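Local coordinates for PilO protein (Pseudomonas aeruginosa, PDB 5UVR) that forms inner-membrane heterodimers with PilN that found the PilM/PilN/PilO/PilP complex needed to assemble functional type IV pili, at residues Val1-Leu13 with Phe52-Thr64. Residues are numbered along the deposited sequence; the frame is centred on the assembly and turned at random.
Sequences VPGLLEDITRTGL and FVSGVSSLPRIVT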
# COMPACT_ATOMS: atom_id res chain seq x y z
N VAL A 1 1.81 -13.44 -12.14
CA VAL A 1 0.80 -12.98 -11.19
C VAL A 1 0.76 -11.46 -11.14
O VAL A 1 1.79 -10.81 -10.93
CB VAL A 1 1.07 -13.56 -9.78
N PRO A 2 -0.44 -10.89 -11.32
CA PRO A 2 -0.57 -9.43 -11.30
C PRO A 2 -0.08 -8.84 -9.99
O PRO A 2 -0.21 -9.45 -8.92
CB PRO A 2 -2.08 -9.20 -11.49
CG PRO A 2 -2.72 -10.51 -11.15
CD PRO A 2 -1.73 -11.56 -11.54
N GLY A 3 0.50 -7.65 -10.08
CA GLY A 3 1.10 -7.01 -8.93
C GLY A 3 0.06 -6.42 -8.00
O GLY A 3 -1.15 -6.46 -8.23
N LEU A 4 0.57 -5.88 -6.89
CA LEU A 4 -0.30 -5.27 -5.89
C LEU A 4 -1.06 -4.08 -6.47
O LEU A 4 -2.23 -3.88 -6.14
CB LEU A 4 0.53 -4.84 -4.68
CG LEU A 4 -0.07 -4.85 -3.28
CD1 LEU A 4 0.45 -3.67 -2.47
CD2 LEU A 4 -1.58 -4.87 -3.27
N LEU A 5 -0.41 -3.29 -7.33
CA LEU A 5 -1.09 -2.16 -7.97
C LEU A 5 -2.34 -2.63 -8.71
O LEU A 5 -3.41 -2.04 -8.59
CB LEU A 5 -0.12 -1.44 -8.91
CG LEU A 5 -0.59 -0.23 -9.71
CD1 LEU A 5 -0.97 0.91 -8.79
CD2 LEU A 5 0.48 0.21 -10.69
N GLU A 6 -2.22 -3.73 -9.46
CA GLU A 6 -3.36 -4.27 -10.21
C GLU A 6 -4.42 -4.84 -9.28
O GLU A 6 -5.61 -4.71 -9.55
CB GLU A 6 -2.90 -5.36 -11.18
CG GLU A 6 -2.24 -4.84 -12.44
CD GLU A 6 -0.94 -4.11 -12.15
OE1 GLU A 6 -0.22 -4.54 -11.23
OE2 GLU A 6 -0.67 -3.11 -12.84
N ASP A 7 -4.01 -5.51 -8.20
CA ASP A 7 -4.99 -6.08 -7.27
C ASP A 7 -5.90 -5.00 -6.73
O ASP A 7 -7.12 -5.18 -6.65
CB ASP A 7 -4.29 -6.80 -6.12
CG ASP A 7 -3.83 -8.19 -6.48
OD1 ASP A 7 -4.28 -8.74 -7.51
OD2 ASP A 7 -3.01 -8.75 -5.72
N ILE A 8 -5.32 -3.86 -6.34
CA ILE A 8 -6.10 -2.72 -5.86
C ILE A 8 -7.09 -2.26 -6.92
O ILE A 8 -8.27 -1.99 -6.63
CB ILE A 8 -5.15 -1.58 -5.44
CG1 ILE A 8 -4.25 -2.02 -4.29
CG2 ILE A 8 -5.93 -0.31 -5.08
CD1 ILE A 8 -3.09 -1.07 -4.04
N THR A 9 -6.63 -2.16 -8.17
CA THR A 9 -7.49 -1.60 -9.22
C THR A 9 -8.46 -2.63 -9.77
O THR A 9 -9.61 -2.29 -10.09
CB THR A 9 -6.63 -1.01 -10.34
OG1 THR A 9 -5.88 -2.05 -10.97
CG2 THR A 9 -5.67 0.05 -9.78
N ARG A 10 -8.04 -3.90 -9.89
CA ARG A 10 -8.95 -4.92 -10.40
C ARG A 10 -10.11 -5.16 -9.44
O ARG A 10 -11.27 -5.24 -9.86
CB ARG A 10 -8.20 -6.23 -10.65
CG ARG A 10 -9.13 -7.42 -10.91
CD ARG A 10 -8.35 -8.70 -11.17
NE ARG A 10 -7.35 -8.96 -10.13
CZ ARG A 10 -7.57 -9.66 -9.03
NH1 ARG A 10 -8.77 -10.19 -8.80
NH2 ARG A 10 -6.60 -9.84 -8.15
N THR A 11 -9.82 -5.26 -8.15
CA THR A 11 -10.85 -5.54 -7.15
C THR A 11 -11.55 -4.28 -6.65
O THR A 11 -12.49 -4.39 -5.85
CB THR A 11 -10.23 -6.30 -5.96
OG1 THR A 11 -9.31 -5.45 -5.27
CG2 THR A 11 -9.49 -7.54 -6.45
N GLY A 12 -11.13 -3.10 -7.11
CA GLY A 12 -11.84 -1.87 -6.81
C GLY A 12 -11.55 -1.27 -5.45
O GLY A 12 -12.45 -0.70 -4.83
N LEU A 13 -10.31 -1.36 -4.98
CA LEU A 13 -9.96 -0.90 -3.65
C LEU A 13 -9.78 0.61 -3.63
O LEU A 13 -9.39 1.23 -4.63
CB LEU A 13 -8.69 -1.58 -3.15
CG LEU A 13 -8.90 -3.03 -2.75
CD1 LEU A 13 -7.58 -3.71 -2.49
CD2 LEU A 13 -9.79 -3.08 -1.52
N PHE A 52 -10.01 0.66 3.17
CA PHE A 52 -8.90 0.39 2.26
C PHE A 52 -7.86 -0.53 2.91
O PHE A 52 -7.42 -1.52 2.29
CB PHE A 52 -8.27 1.70 1.82
CG PHE A 52 -7.05 1.53 0.94
CD1 PHE A 52 -7.18 1.04 -0.34
CD2 PHE A 52 -5.79 1.88 1.40
CE1 PHE A 52 -6.06 0.89 -1.16
CE2 PHE A 52 -4.67 1.73 0.59
CZ PHE A 52 -4.81 1.23 -0.70
N VAL A 53 -7.41 -0.21 4.12
CA VAL A 53 -6.40 -1.04 4.78
C VAL A 53 -6.91 -2.47 4.96
O VAL A 53 -6.18 -3.45 4.72
CB VAL A 53 -5.98 -0.40 6.13
CG1 VAL A 53 -5.10 -1.37 6.93
CG2 VAL A 53 -5.24 0.90 5.90
N SER A 54 -8.17 -2.62 5.36
CA SER A 54 -8.75 -3.95 5.48
C SER A 54 -8.82 -4.65 4.13
O SER A 54 -8.61 -5.86 4.03
CB SER A 54 -10.14 -3.87 6.10
OG SER A 54 -10.02 -3.55 7.47
N GLY A 55 -9.14 -3.90 3.08
CA GLY A 55 -9.19 -4.50 1.75
C GLY A 55 -7.84 -5.05 1.34
O GLY A 55 -7.74 -6.18 0.84
N VAL A 56 -6.78 -4.27 1.53
CA VAL A 56 -5.45 -4.75 1.17
C VAL A 56 -5.09 -5.95 2.03
O VAL A 56 -4.55 -6.95 1.53
CB VAL A 56 -4.41 -3.63 1.30
CG1 VAL A 56 -3.00 -4.16 1.10
CG2 VAL A 56 -4.72 -2.51 0.30
N SER A 57 -5.44 -5.90 3.31
CA SER A 57 -5.12 -6.97 4.24
C SER A 57 -5.82 -8.27 3.90
O SER A 57 -5.36 -9.34 4.31
CB SER A 57 -5.49 -6.54 5.67
OG SER A 57 -4.78 -5.36 6.07
N SER A 58 -6.95 -8.20 3.18
CA SER A 58 -7.75 -9.37 2.86
C SER A 58 -7.42 -9.97 1.50
O SER A 58 -8.05 -10.96 1.11
CB SER A 58 -9.24 -8.99 2.92
OG SER A 58 -9.54 -8.45 4.19
N LEU A 59 -6.47 -9.40 0.77
CA LEU A 59 -6.09 -9.97 -0.51
C LEU A 59 -5.49 -11.36 -0.31
O LEU A 59 -4.78 -11.60 0.67
CB LEU A 59 -5.08 -9.06 -1.23
CG LEU A 59 -5.60 -7.68 -1.65
CD1 LEU A 59 -4.44 -6.80 -2.08
CD2 LEU A 59 -6.64 -7.81 -2.75
N PRO A 60 -5.74 -12.27 -1.18
CA PRO A 60 -5.22 -13.64 -1.03
C PRO A 60 -3.75 -13.75 -1.44
O PRO A 60 -3.38 -14.52 -2.32
CB PRO A 60 -6.14 -14.45 -1.94
CG PRO A 60 -6.51 -13.51 -3.02
CD PRO A 60 -6.59 -12.13 -2.38
N ARG A 61 -2.90 -12.97 -0.78
CA ARG A 61 -1.47 -12.99 -1.05
C ARG A 61 -0.76 -12.34 0.13
O ARG A 61 -1.37 -11.60 0.91
CB ARG A 61 -1.14 -12.25 -2.35
CG ARG A 61 -1.32 -10.75 -2.23
CD ARG A 61 -1.20 -10.04 -3.59
NE ARG A 61 0.10 -10.26 -4.23
CZ ARG A 61 0.36 -9.93 -5.49
NH1 ARG A 61 -0.58 -9.38 -6.24
NH2 ARG A 61 1.56 -10.16 -6.01
N ILE A 62 0.53 -12.62 0.26
CA ILE A 62 1.28 -12.02 1.36
C ILE A 62 1.61 -10.58 0.99
O ILE A 62 2.39 -10.32 0.08
CB ILE A 62 2.56 -12.81 1.66
CG1 ILE A 62 2.21 -14.23 2.13
CG2 ILE A 62 3.34 -12.09 2.75
CD1 ILE A 62 3.46 -15.13 2.34
N VAL A 63 1.02 -9.65 1.74
CA VAL A 63 1.35 -8.23 1.66
C VAL A 63 1.77 -7.80 3.05
O VAL A 63 1.03 -8.05 4.02
CB VAL A 63 0.16 -7.38 1.19
CG1 VAL A 63 0.59 -5.92 1.04
CG2 VAL A 63 -0.44 -7.93 -0.09
N THR A 64 2.93 -7.19 3.18
CA THR A 64 3.30 -6.58 4.44
C THR A 64 3.17 -5.06 4.33
O THR A 64 3.29 -4.49 3.23
CB THR A 64 4.71 -6.97 4.89
OG1 THR A 64 5.67 -6.50 3.94
CG2 THR A 64 4.83 -8.48 5.03
O HOH W 1 3.40 -9.80 -8.59
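The two helices of the modified ferredoxin fold in the PilO core meet here, and Asp-7 of helix 4-10 forms a salt bridge with Arg-61, which follows helix 46-57. Arg-61 NH1 donates a hydrogen bond to Asp-7 OD2 at 2.6 Å, as part of that salt bridge. The oxygen lies in the guanidinium plane, but NH1 comes from above the carboxylate plane, and the two planes are 65° apart. The same NH1 donates to Pro-2 O at 2.7 Å, just ahead of the helix. One nitrogen thus ties the helix and its lead-in to the loop. A water bridges Arg-61 NH2 and Val-1 O. The other oxygen, Asp-7 OD1, takes a bond from Arg-10 NH2 (2.6 Å), so two arginines probably stabilise the charged carboxylate.

Beyond this network, toward helix 46-57, the contact is apolar. Leu-59 CD1 touches Leu-4 CD2 at 3.6 Å, the two side chains crossing at about a right angle. Leu-59 CD1 also packs on Asp-7 CB. In the ferredoxin-like layout both helices lie on one face of an antiparallel sheet; Leu-4 reaches Ile-38 and Phe-52 reaches Ile-40, both on strand 33-44. Ile-8 CG2 and Leu-13 CB meet the edge of the Phe-52 ring at CE1, each at 4.1 Å. Val-56 CG2 sits over one face of that ring, offset toward its rim. With CG anti to its carbonyl carbon (chi1 -74°), Leu-13 turns both methyls onto helix 46-57. CD2 rests on Gly-55 CA at 3.6 Å, a close approach to the helix backbone, while CD1 reaches Val-56 CG2 and Leu-59 CD2.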